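Local coordinates for protein toll (Drosophila melanogaster, PDB 4LXR) that binds the cleaved, active form of the cytokine Spätzle through its extracellular leucine-rich repeats and activates the signalling pathway of dorsal-ventral patterning and antifungal immunity, at residues M22-I27 with T41-D46; D145-S150 with D168-E173; T362-D367 with L386-T391; D616-I621 with M641-L646. All blocks are in the same frame, centred on the assembly; numbering follows the deposited sequence. Where two conformers were deposited one is given.

How the contacts relate
The four contacts follow one another along the extracellular part of Toll, none touching another. Contact 1 is a β-hairpin at the N-terminal end, where E26 hydrogen-bonds L16 of a Spätzle chain. Contact 2, its centre 29 Å away and its nearest atoms about 15 Å away, joins successive leucine-rich repeats; S150 there packs on L107 of a Spätzle chain. Contact 3 repeats that step between two later repeats, 47 Å from contact 2 between centres, and carries N-linked sugar instead of cytokine. Contact 4 is the first parallel pair in a second sheet, its centre about 63 Å from that of contact 3. Contacts 2 and 4, with centres 99 Å apart, lie on opposite sides of the chain's centre.

Contact 1 of 4, residues M22-I27 with T41-D46; sequences MSEYEI and TIQPKD
Y25 and I42 form an antiparallel hydrogen-bonded pair, Y25 N donating a hydrogen bond to I42 O and I42 N one to Y25 O, the latter bond at 2.9 Å and 165°. Beside them T41 CA lies 3.3 Å from Y25 O, a CA-H...O contact. On the face of Y25 and I42, P44 CG comes up at the edge of the tyrosine ring, 3.9 Å from Y25 CE2, and the methyls I27 CD1 and I42 CD1 meet at 3.6 Å. Where the strands part, S23 OG donates to Q43 OE1 at 3.2 Å, in the plane of the amide and on a lone pair. Q43 reaches back because its chain leaves anti to the backbone N and then bends at CG (chi2 80°). E24, extended beyond CG, brings OE2 to 3.2 Å from T41 CG2. Farther out, F2 packs edge-to-face with Y25, helix 4-12 covers Y25 and I27, and E26 OE2 takes a hydrogen bond from L16 N of a Spätzle chain. The hairpin 24-29/38-43 thus sets an apolar face against the N-terminal helix, while polar side chains occupy its other side, where E26 offers its carboxylate to the ligand.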
# COMPACT_ATOMS: atom_id res chain seq x y z
N MET A 22 -8.94 27.97 -16.12
CA MET A 22 -8.85 26.81 -16.99
C MET A 22 -9.64 27.06 -18.27
O MET A 22 -9.49 28.11 -18.89
CB MET A 22 -9.32 25.54 -16.27
CG MET A 22 -8.21 24.90 -15.44
SD MET A 22 -8.66 24.56 -13.72
CE MET A 22 -7.06 24.06 -13.10
N SER A 23 -10.48 26.12 -18.67
CA SER A 23 -11.25 26.31 -19.89
C SER A 23 -12.58 27.03 -19.63
O SER A 23 -13.33 27.32 -20.56
CB SER A 23 -11.47 24.97 -20.59
OG SER A 23 -11.74 23.95 -19.65
N GLU A 24 -12.86 27.35 -18.37
CA GLU A 24 -14.14 27.97 -18.03
C GLU A 24 -14.04 29.43 -17.60
O GLU A 24 -12.97 30.03 -17.61
CB GLU A 24 -14.85 27.15 -16.94
CG GLU A 24 -14.17 27.24 -15.59
CD GLU A 24 -14.67 26.20 -14.62
OE1 GLU A 24 -14.33 26.30 -13.42
OE2 GLU A 24 -15.42 25.29 -15.05
N TYR A 25 -15.18 30.00 -17.22
CA TYR A 25 -15.25 31.37 -16.75
C TYR A 25 -16.04 31.39 -15.46
O TYR A 25 -17.05 30.72 -15.35
CB TYR A 25 -15.91 32.27 -17.79
CG TYR A 25 -15.21 32.27 -19.13
CD1 TYR A 25 -14.13 33.13 -19.37
CD2 TYR A 25 -15.60 31.41 -20.14
CE1 TYR A 25 -13.47 33.13 -20.59
CE2 TYR A 25 -14.95 31.40 -21.36
CZ TYR A 25 -13.88 32.26 -21.58
OH TYR A 25 -13.24 32.25 -22.79
N GLU A 26 -15.58 32.15 -14.48
CA GLU A 26 -16.38 32.35 -13.28
C GLU A 26 -16.88 33.78 -13.24
O GLU A 26 -16.10 34.73 -13.27
CB GLU A 26 -15.61 32.03 -12.00
CG GLU A 26 -16.52 32.00 -10.78
CD GLU A 26 -15.79 32.17 -9.46
OE1 GLU A 26 -15.20 33.25 -9.23
OE2 GLU A 26 -15.80 31.22 -8.65
N ILE A 27 -18.19 33.94 -13.16
CA ILE A 27 -18.79 35.25 -13.04
C ILE A 27 -19.39 35.43 -11.66
O ILE A 27 -20.13 34.56 -11.19
CB ILE A 27 -19.88 35.42 -14.10
CG1 ILE A 27 -19.26 35.24 -15.49
CG2 ILE A 27 -20.54 36.78 -13.94
CD1 ILE A 27 -20.25 35.31 -16.62
N THR A 41 -20.65 29.65 -13.50
CA THR A 41 -19.53 28.97 -14.13
C THR A 41 -19.94 28.58 -15.54
O THR A 41 -20.92 27.85 -15.74
CB THR A 41 -19.11 27.72 -13.35
OG1 THR A 41 -18.75 28.10 -12.01
CG2 THR A 41 -17.92 27.05 -14.02
N ILE A 42 -19.21 29.09 -16.51
CA ILE A 42 -19.53 28.88 -17.91
C ILE A 42 -18.43 28.09 -18.59
O ILE A 42 -17.25 28.47 -18.58
CB ILE A 42 -19.72 30.22 -18.65
CG1 ILE A 42 -20.77 31.08 -17.94
CG2 ILE A 42 -20.10 29.97 -20.10
CD1 ILE A 42 -21.08 32.39 -18.64
N GLN A 43 -18.82 26.96 -19.17
CA GLN A 43 -17.96 26.16 -20.03
C GLN A 43 -18.67 26.09 -21.39
O GLN A 43 -19.57 25.26 -21.59
CB GLN A 43 -17.75 24.77 -19.43
CG GLN A 43 -16.93 23.81 -20.26
CD GLN A 43 -15.44 24.05 -20.11
OE1 GLN A 43 -14.90 24.01 -19.00
NE2 GLN A 43 -14.77 24.31 -21.23
N PRO A 44 -18.28 26.98 -22.32
CA PRO A 44 -18.97 27.27 -23.59
C PRO A 44 -19.37 26.02 -24.36
O PRO A 44 -18.52 25.15 -24.56
CB PRO A 44 -17.92 28.06 -24.37
CG PRO A 44 -17.10 28.73 -23.30
CD PRO A 44 -17.01 27.73 -22.19
N LYS A 45 -20.64 25.96 -24.78
CA LYS A 45 -21.22 24.81 -25.50
C LYS A 45 -21.49 23.61 -24.61
O LYS A 45 -22.30 22.74 -24.96
CB LYS A 45 -20.38 24.38 -26.71
CG LYS A 45 -20.23 25.43 -27.79
CD LYS A 45 -19.43 24.88 -28.97
CE LYS A 45 -19.09 25.98 -29.98
NZ LYS A 45 -18.14 25.52 -31.04
N ASP A 46 -20.82 23.54 -23.46
CA ASP A 46 -20.93 22.37 -22.59
C ASP A 46 -21.97 22.57 -21.49
O ASP A 46 -23.02 21.91 -21.47
CB ASP A 46 -19.56 22.01 -21.99
CG ASP A 46 -19.58 20.68 -21.24
OD1 ASP A 46 -20.54 19.90 -21.40
OD2 ASP A 46 -18.61 20.41 -20.49

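Contact 2 of 4, residues D145-S150 with D168-E173; sequences DMRNLS and DLENLE
R147 lies across D168 and E170, and its side chain can be followed outward. CB stands 3.6 Å from D168 O, and CG, anti to the carbonyl carbon (chi1 -68°), passes over the same oxygen. CD runs beside the E170 carboxylate, 3.3 Å from OE1. At the tip NH2 makes a salt bridge to D168 OD1 at 2.7 Å, the carboxylate turned 55° from the guanidinium plane. NH1 lies implausibly close to E170 OE1 at the guanidinium edge; the arginine has two conformers, and the geometry of this ion pair is doubtful. D168 is shared: its OD2 accepts from D145 N at 2.9 Å, from the anti side and tilted out of the carboxylate plane. Behind the arginine, N171 ND2 donates to R147 O, almost in line with the carbonyl bond. One water bonds M146 O, L149 O and N171 N, bridging the two type I turns; E173 N donates to S150 O at 2.8 Å just ahead of the strands. On the inner side L149 CB meets L172 CD1 at 4.1 Å. These are equivalent corners of consecutive leucine-rich repeats, leucines inward and polar groups outward. The arginine's charge would probably hold D168 and E170 ionised and ease the approach of D145 OD1 to D168 OD2.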
# COMPACT_ATOMS: atom_id res chain seq x y z
N ASP A 145 -46.77 17.69 -21.16
CA ASP A 145 -46.18 17.93 -22.47
C ASP A 145 -44.66 17.72 -22.54
O ASP A 145 -44.04 18.16 -23.51
CB ASP A 145 -46.51 19.34 -23.00
CG ASP A 145 -48.01 19.57 -23.16
OD1 ASP A 145 -48.78 18.59 -23.32
OD2 ASP A 145 -48.41 20.76 -23.12
N MET A 146 -44.06 17.06 -21.55
CA MET A 146 -42.62 16.81 -21.61
C MET A 146 -42.36 15.56 -22.45
O MET A 146 -41.77 14.59 -21.95
CB MET A 146 -42.01 16.65 -20.20
CG MET A 146 -42.15 17.89 -19.31
SD MET A 146 -41.21 19.32 -19.91
CE MET A 146 -39.53 18.83 -19.51
N ARG A 147 -42.82 15.57 -23.70
CA ARG A 147 -42.80 14.38 -24.54
C ARG A 147 -41.42 14.08 -25.15
O ARG A 147 -41.27 13.13 -25.93
CB ARG A 147 -43.91 14.42 -25.61
CG ARG A 147 -45.35 14.33 -25.03
CD ARG A 147 -46.38 13.80 -26.05
NE ARG A 147 -47.73 13.66 -25.46
CZ ARG A 147 -48.24 12.51 -25.02
NH1 ARG A 147 -47.54 11.39 -25.10
NH2 ARG A 147 -49.46 12.48 -24.49
N ASN A 148 -40.42 14.89 -24.79
CA ASN A 148 -39.04 14.65 -25.21
C ASN A 148 -38.13 14.10 -24.13
O ASN A 148 -36.99 13.70 -24.41
CB ASN A 148 -38.44 15.94 -25.74
CG ASN A 148 -38.12 15.85 -27.20
OD1 ASN A 148 -39.02 15.84 -28.04
ND2 ASN A 148 -36.82 15.80 -27.51
N LEU A 149 -38.61 14.11 -22.89
CA LEU A 149 -37.80 13.64 -21.79
C LEU A 149 -37.42 12.17 -21.94
O LEU A 149 -38.29 11.31 -22.11
CB LEU A 149 -38.53 13.83 -20.46
CG LEU A 149 -38.49 15.13 -19.67
CD1 LEU A 149 -39.13 14.87 -18.30
CD2 LEU A 149 -37.05 15.69 -19.53
N SER A 150 -36.13 11.87 -21.85
CA SER A 150 -35.71 10.48 -21.80
C SER A 150 -35.23 10.12 -20.40
O SER A 150 -35.22 8.94 -20.04
CB SER A 150 -34.64 10.19 -22.86
OG SER A 150 -33.39 10.68 -22.47
N ASP A 168 -47.52 12.17 -20.22
CA ASP A 168 -46.89 12.62 -21.47
C ASP A 168 -45.43 12.16 -21.65
O ASP A 168 -44.71 12.64 -22.54
CB ASP A 168 -47.00 14.14 -21.58
CG ASP A 168 -48.46 14.62 -21.62
OD1 ASP A 168 -49.29 13.93 -22.25
OD2 ASP A 168 -48.77 15.66 -21.02
N LEU A 169 -45.00 11.20 -20.84
CA LEU A 169 -43.59 10.79 -20.83
C LEU A 169 -43.32 9.61 -21.75
O LEU A 169 -42.77 8.59 -21.35
CB LEU A 169 -43.15 10.48 -19.40
CG LEU A 169 -43.51 11.61 -18.42
CD1 LEU A 169 -42.99 11.30 -17.03
CD2 LEU A 169 -42.99 12.94 -18.92
N GLU A 170 -43.75 9.73 -23.00
CA GLU A 170 -43.70 8.62 -23.94
C GLU A 170 -42.26 8.30 -24.34
O GLU A 170 -41.96 7.20 -24.80
CB GLU A 170 -44.51 8.95 -25.21
CG GLU A 170 -43.96 10.15 -25.97
CD GLU A 170 -44.96 10.73 -26.97
OE1 GLU A 170 -46.17 10.57 -26.75
OE2 GLU A 170 -44.52 11.35 -27.97
N ASN A 171 -41.37 9.28 -24.19
CA ASN A 171 -39.98 9.01 -24.52
C ASN A 171 -39.10 8.58 -23.36
O ASN A 171 -37.93 8.28 -23.57
CB ASN A 171 -39.36 10.16 -25.32
CG ASN A 171 -39.57 9.98 -26.82
OD1 ASN A 171 -39.33 8.90 -27.36
ND2 ASN A 171 -40.05 11.03 -27.48
N LEU A 172 -39.68 8.52 -22.16
CA LEU A 172 -38.90 8.20 -20.96
C LEU A 172 -38.19 6.84 -21.03
O LEU A 172 -38.79 5.80 -21.34
CB LEU A 172 -39.74 8.32 -19.69
CG LEU A 172 -38.91 8.78 -18.48
CD1 LEU A 172 -38.25 10.13 -18.76
CD2 LEU A 172 -39.74 8.85 -17.18
N GLU A 173 -36.89 6.86 -20.73
CA GLU A 173 -36.08 5.66 -20.72
C GLU A 173 -35.49 5.34 -19.36
O GLU A 173 -35.20 4.17 -19.06
CB GLU A 173 -34.99 5.73 -21.79
CG GLU A 173 -35.57 5.88 -23.21
CD GLU A 173 -34.54 5.57 -24.30
OE1 GLU A 173 -33.77 4.60 -24.16
OE2 GLU A 173 -34.49 6.32 -25.29
O HOH W 1 -41.05 11.63 -22.53
O HOH W 2 -42.19 12.89 -28.76

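Contact 3 of 4, residues T362-D367 with L386-T391; sequences TTNLTD and LGNLVT. With NAG (2-acetamido-2-deoxy-beta-D-glucopyranose), chain L; NAG (2-acetamido-2-deoxy-beta-D-glucopyranose), chain D.
T366 and L389 approach to 3.9 Å between CA atoms, and T366 O accepts from both V390 N (2.6 Å) and T391 N, the second donor close to the C=O direction, as the chains enter the parallel pairing of D367 with T391. L365 and L389 run alongside each other in the same direction, L365 CG 4.1 Å from L389 CD1; both leave anti to the backbone N (chi1 -159° and -168°), and L389 CD1 is thereby laid against the carbonyl carbon of T366. L386 CD2 sits 4.0 Å from L365 CB and touches T362 O. Leucines turned inward ahead of short parallel strands are characteristic of the leucine-rich-repeat solenoid, here at the step from repeat 10 to repeat 11, each entered by a type I turn. A water donates to N364 O and N364 OD1 and accepts from N388 ND2, tying the turns together outside the core. N364 is glycosylated: its ND2 is bonded to C1 of a sugar and also hydrogen-bonds V339 O, while the sugar's N2 donates to T363 OG1 at 2.8 Å, nearly straight (175°). At the other end, O6 of a second sugar donates to D367 OD2 at 2.5 Å. With an alanine at D367, the sugar's O6 would probably lose this acceptor and its arm swing more freely. T366 OG1, 3.6 Å from C6 of the same sugar, is hydrogen-bonded to L342 O.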
# COMPACT_ATOMS: atom_id res chain seq x y z
N THR A 362 -14.11 -25.34 -13.80
CA THR A 362 -13.92 -23.91 -14.01
C THR A 362 -12.57 -23.67 -14.64
O THR A 362 -11.73 -22.98 -14.05
CB THR A 362 -13.94 -23.13 -12.70
OG1 THR A 362 -12.96 -23.68 -11.82
CG2 THR A 362 -15.32 -23.18 -12.06
N THR A 363 -12.37 -24.21 -15.84
CA THR A 363 -11.05 -24.25 -16.45
C THR A 363 -10.61 -22.90 -17.00
O THR A 363 -9.46 -22.73 -17.37
CB THR A 363 -10.95 -25.33 -17.55
OG1 THR A 363 -11.92 -25.05 -18.57
CG2 THR A 363 -11.22 -26.71 -16.97
N ASN A 364 -11.53 -21.94 -17.03
CA ASN A 364 -11.23 -20.59 -17.50
C ASN A 364 -10.95 -19.60 -16.37
O ASN A 364 -10.73 -18.41 -16.63
CB ASN A 364 -12.39 -20.06 -18.36
CG ASN A 364 -12.30 -20.51 -19.80
OD1 ASN A 364 -11.29 -20.28 -20.46
ND2 ASN A 364 -13.35 -21.18 -20.29
N LEU A 365 -10.98 -20.07 -15.14
CA LEU A 365 -10.79 -19.18 -13.98
C LEU A 365 -9.45 -18.47 -14.07
O LEU A 365 -8.43 -19.12 -14.24
CB LEU A 365 -10.84 -19.98 -12.68
CG LEU A 365 -11.15 -19.18 -11.42
CD1 LEU A 365 -12.51 -18.48 -11.54
CD2 LEU A 365 -11.12 -20.11 -10.20
N THR A 366 -9.45 -17.14 -13.96
CA THR A 366 -8.21 -16.37 -14.00
C THR A 366 -7.83 -15.76 -12.65
O THR A 366 -6.65 -15.51 -12.40
CB THR A 366 -8.25 -15.26 -15.07
OG1 THR A 366 -9.27 -14.31 -14.75
CG2 THR A 366 -8.52 -15.86 -16.46
N ASP A 367 -8.83 -15.54 -11.80
CA ASP A 367 -8.63 -14.85 -10.52
C ASP A 367 -9.38 -15.57 -9.43
O ASP A 367 -10.58 -15.82 -9.56
CB ASP A 367 -9.14 -13.39 -10.59
CG ASP A 367 -8.30 -12.53 -11.49
OD1 ASP A 367 -7.22 -12.05 -11.05
OD2 ASP A 367 -8.70 -12.35 -12.66
N LEU A 386 -6.77 -25.84 -13.16
CA LEU A 386 -6.80 -24.39 -13.26
C LEU A 386 -5.64 -23.83 -14.08
O LEU A 386 -4.95 -22.91 -13.65
CB LEU A 386 -6.86 -23.76 -11.86
CG LEU A 386 -8.17 -23.98 -11.10
CD1 LEU A 386 -8.21 -23.13 -9.83
CD2 LEU A 386 -9.39 -23.67 -11.99
N GLY A 387 -5.44 -24.40 -15.27
CA GLY A 387 -4.37 -23.99 -16.16
C GLY A 387 -4.34 -22.50 -16.52
O GLY A 387 -3.29 -21.97 -16.87
N ASN A 388 -5.49 -21.83 -16.44
CA ASN A 388 -5.56 -20.42 -16.81
C ASN A 388 -5.48 -19.43 -15.65
O ASN A 388 -5.45 -18.20 -15.87
CB ASN A 388 -6.85 -20.12 -17.60
CG ASN A 388 -6.68 -20.36 -19.08
OD1 ASN A 388 -6.07 -21.34 -19.50
ND2 ASN A 388 -7.21 -19.45 -19.89
N LEU A 389 -5.49 -19.94 -14.42
CA LEU A 389 -5.47 -19.06 -13.25
C LEU A 389 -4.25 -18.13 -13.29
O LEU A 389 -3.14 -18.57 -13.55
CB LEU A 389 -5.45 -19.90 -11.97
CG LEU A 389 -5.72 -19.12 -10.68
CD1 LEU A 389 -7.12 -18.52 -10.72
CD2 LEU A 389 -5.53 -20.03 -9.46
N VAL A 390 -4.46 -16.84 -13.06
CA VAL A 390 -3.38 -15.86 -13.17
C VAL A 390 -2.97 -15.36 -11.77
O VAL A 390 -1.77 -15.32 -11.45
CB VAL A 390 -3.77 -14.69 -14.09
CG1 VAL A 390 -2.66 -13.65 -14.14
CG2 VAL A 390 -4.08 -15.21 -15.50
N THR A 391 -3.94 -15.00 -10.94
CA THR A 391 -3.60 -14.67 -9.56
C THR A 391 -4.43 -15.46 -8.54
O THR A 391 -5.64 -15.62 -8.69
CB THR A 391 -3.59 -13.14 -9.25
OG1 THR A 391 -4.70 -12.79 -8.45
CG2 THR A 391 -3.58 -12.33 -10.50
C1 NAG L . -13.18 -21.61 -21.67
C2 NAG L . -13.07 -23.15 -21.48
C3 NAG L . -13.33 -23.88 -22.80
C4 NAG L . -14.65 -23.44 -23.41
C5 NAG L . -14.59 -21.93 -23.64
C6 NAG L . -15.86 -21.37 -24.23
C7 NAG L . -10.60 -23.27 -21.49
C8 NAG L . -9.39 -23.77 -20.76
N2 NAG L . -11.79 -23.54 -20.93
O3 NAG L . -13.34 -25.29 -22.57
O4 NAG L . -14.92 -24.14 -24.62
O5 NAG L . -14.40 -21.28 -22.37
O6 NAG L . -16.98 -21.67 -23.41
O7 NAG L . -10.50 -22.63 -22.54
C1 NAG D . -14.90 -10.29 -14.02
C2 NAG D . -14.72 -8.77 -14.10
C3 NAG D . -13.62 -8.41 -15.09
C4 NAG D . -12.34 -9.18 -14.79
C5 NAG D . -12.63 -10.67 -14.69
C6 NAG D . -11.42 -11.50 -14.30
C7 NAG D . -16.70 -7.40 -13.59
C8 NAG D . -17.94 -6.76 -14.14
N2 NAG D . -15.96 -8.10 -14.46
O3 NAG D . -13.38 -7.01 -15.02
O4 NAG D . -11.42 -8.96 -15.86
O5 NAG D . -13.63 -10.90 -13.70
O6 NAG D . -10.81 -11.03 -13.11
O7 NAG D . -16.39 -7.31 -12.41
O HOH W 3 -8.07 -21.71 -14.84
O HOH W 4 -9.76 -17.80 -19.16

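Contact 4 of 4, residues D616-I621 with M641-L646; sequences DKALVI and MQLMEL
Strands 618-621 and 643-646 are the first parallel pair of the receptor's second leucine-rich sheet, after the antiparallel strands 590-592 and 609-613, where the N-terminal capping region passes into repeat 16. K617 O accepts from both Q642 N (3.1 Å) and L643 N, so one carbonyl anchors the start of the strand; L619 N to L643 O, E645 N to L619 O and I621 N to E645 O follow, the last with the donor only 9° off the C=O direction. The residue pair K617 and A618 faces R613 in a G1 bulge. On the face of L619, I621, M644 and L646, M644, an extended chain with CG anti to the backbone N (chi1 179°), lies alongside L619, and its CE meets L619 CD2 at 3.9 Å and I621 CD1 at 3.7 Å. I621 CG2 in turn touches L646 CD1. M641, bent at CG and again at SD, curls CE against the backbone, 3.5 Å from L619 N; an alanine here would probably uncover this stretch and leave a gap beside L619. Opposite, A618 CB packs on L643 CB at 3.8 Å. One face is wholly apolar; the other mixes A618, V620 and L643 with acids, D616 OD2 salt-bridged to R613 of the neighbouring strand and E645 OE2 hydrogen-bonded to H647.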
# COMPACT_ATOMS: atom_id res chain seq x y z
N ASP A 616 42.32 -7.70 10.67
CA ASP A 616 43.75 -7.86 10.43
C ASP A 616 44.29 -9.18 10.97
O ASP A 616 45.50 -9.34 11.12
CB ASP A 616 44.55 -6.68 10.97
CG ASP A 616 44.21 -6.34 12.40
OD1 ASP A 616 43.50 -7.14 13.06
OD2 ASP A 616 44.65 -5.27 12.87
N LYS A 617 43.39 -10.12 11.24
CA LYS A 617 43.78 -11.45 11.72
C LYS A 617 44.64 -11.38 12.97
O LYS A 617 45.75 -11.94 13.01
CB LYS A 617 44.50 -12.24 10.62
CG LYS A 617 43.71 -12.35 9.32
CD LYS A 617 44.38 -13.32 8.36
CE LYS A 617 43.57 -13.53 7.10
NZ LYS A 617 44.19 -14.57 6.23
N ALA A 618 44.13 -10.70 13.99
CA ALA A 618 44.87 -10.56 15.24
C ALA A 618 44.23 -11.27 16.42
O ALA A 618 43.04 -11.08 16.71
CB ALA A 618 45.08 -9.08 15.56
N LEU A 619 45.02 -12.08 17.11
CA LEU A 619 44.67 -12.59 18.42
C LEU A 619 45.12 -11.57 19.47
O LEU A 619 46.31 -11.26 19.59
CB LEU A 619 45.35 -13.93 18.68
CG LEU A 619 45.19 -14.46 20.10
CD1 LEU A 619 43.74 -14.88 20.39
CD2 LEU A 619 46.17 -15.60 20.37
N VAL A 620 44.16 -11.04 20.21
CA VAL A 620 44.43 -10.01 21.20
C VAL A 620 44.28 -10.58 22.60
O VAL A 620 43.19 -11.01 22.98
CB VAL A 620 43.46 -8.83 21.03
CG1 VAL A 620 43.66 -7.81 22.12
CG2 VAL A 620 43.62 -8.21 19.66
N ILE A 621 45.37 -10.60 23.35
CA ILE A 621 45.35 -11.09 24.72
C ILE A 621 45.56 -9.95 25.71
O ILE A 621 46.65 -9.37 25.79
CB ILE A 621 46.43 -12.14 24.96
CG1 ILE A 621 46.21 -13.34 24.04
CG2 ILE A 621 46.43 -12.59 26.42
CD1 ILE A 621 47.32 -14.35 24.12
N MET A 641 46.40 -17.07 11.58
CA MET A 641 46.54 -15.76 12.22
C MET A 641 47.90 -15.17 11.92
O MET A 641 48.87 -15.89 11.76
CB MET A 641 46.34 -15.89 13.73
CG MET A 641 44.98 -16.45 14.12
SD MET A 641 43.66 -15.41 13.46
CE MET A 641 43.48 -14.22 14.79
N GLN A 642 47.96 -13.84 11.85
CA GLN A 642 49.21 -13.15 11.52
C GLN A 642 49.78 -12.32 12.68
O GLN A 642 51.00 -12.19 12.82
CB GLN A 642 49.03 -12.27 10.29
CG GLN A 642 48.59 -13.03 9.05
CD GLN A 642 48.06 -12.11 7.97
OE1 GLN A 642 47.87 -10.92 8.20
NE2 GLN A 642 47.82 -12.67 6.80
N LEU A 643 48.90 -11.77 13.51
CA LEU A 643 49.30 -10.90 14.60
C LEU A 643 48.85 -11.44 15.95
O LEU A 643 47.77 -12.04 16.06
CB LEU A 643 48.67 -9.52 14.40
CG LEU A 643 48.87 -8.82 13.06
CD1 LEU A 643 48.02 -7.56 13.03
CD2 LEU A 643 50.35 -8.48 12.81
N MET A 644 49.65 -11.21 16.98
CA MET A 644 49.32 -11.63 18.34
C MET A 644 49.78 -10.54 19.31
O MET A 644 50.99 -10.32 19.48
CB MET A 644 50.00 -12.96 18.65
CG MET A 644 49.75 -13.51 20.04
SD MET A 644 50.43 -15.18 20.18
CE MET A 644 49.85 -15.69 21.79
N GLU A 645 48.82 -9.84 19.92
CA GLU A 645 49.15 -8.73 20.80
C GLU A 645 49.05 -9.16 22.25
O GLU A 645 48.00 -9.61 22.70
CB GLU A 645 48.24 -7.53 20.55
CG GLU A 645 48.15 -7.08 19.11
CD GLU A 645 47.29 -5.83 18.96
OE1 GLU A 645 47.19 -5.32 17.82
OE2 GLU A 645 46.72 -5.37 19.97
N LEU A 646 50.13 -9.01 22.99
CA LEU A 646 50.10 -9.43 24.38
C LEU A 646 50.08 -8.19 25.26
O LEU A 646 51.09 -7.52 25.42
CB LEU A 646 51.30 -10.31 24.70
CG LEU A 646 51.51 -10.81 26.12
CD1 LEU A 646 50.27 -11.59 26.65
CD2 LEU A 646 52.74 -11.68 26.12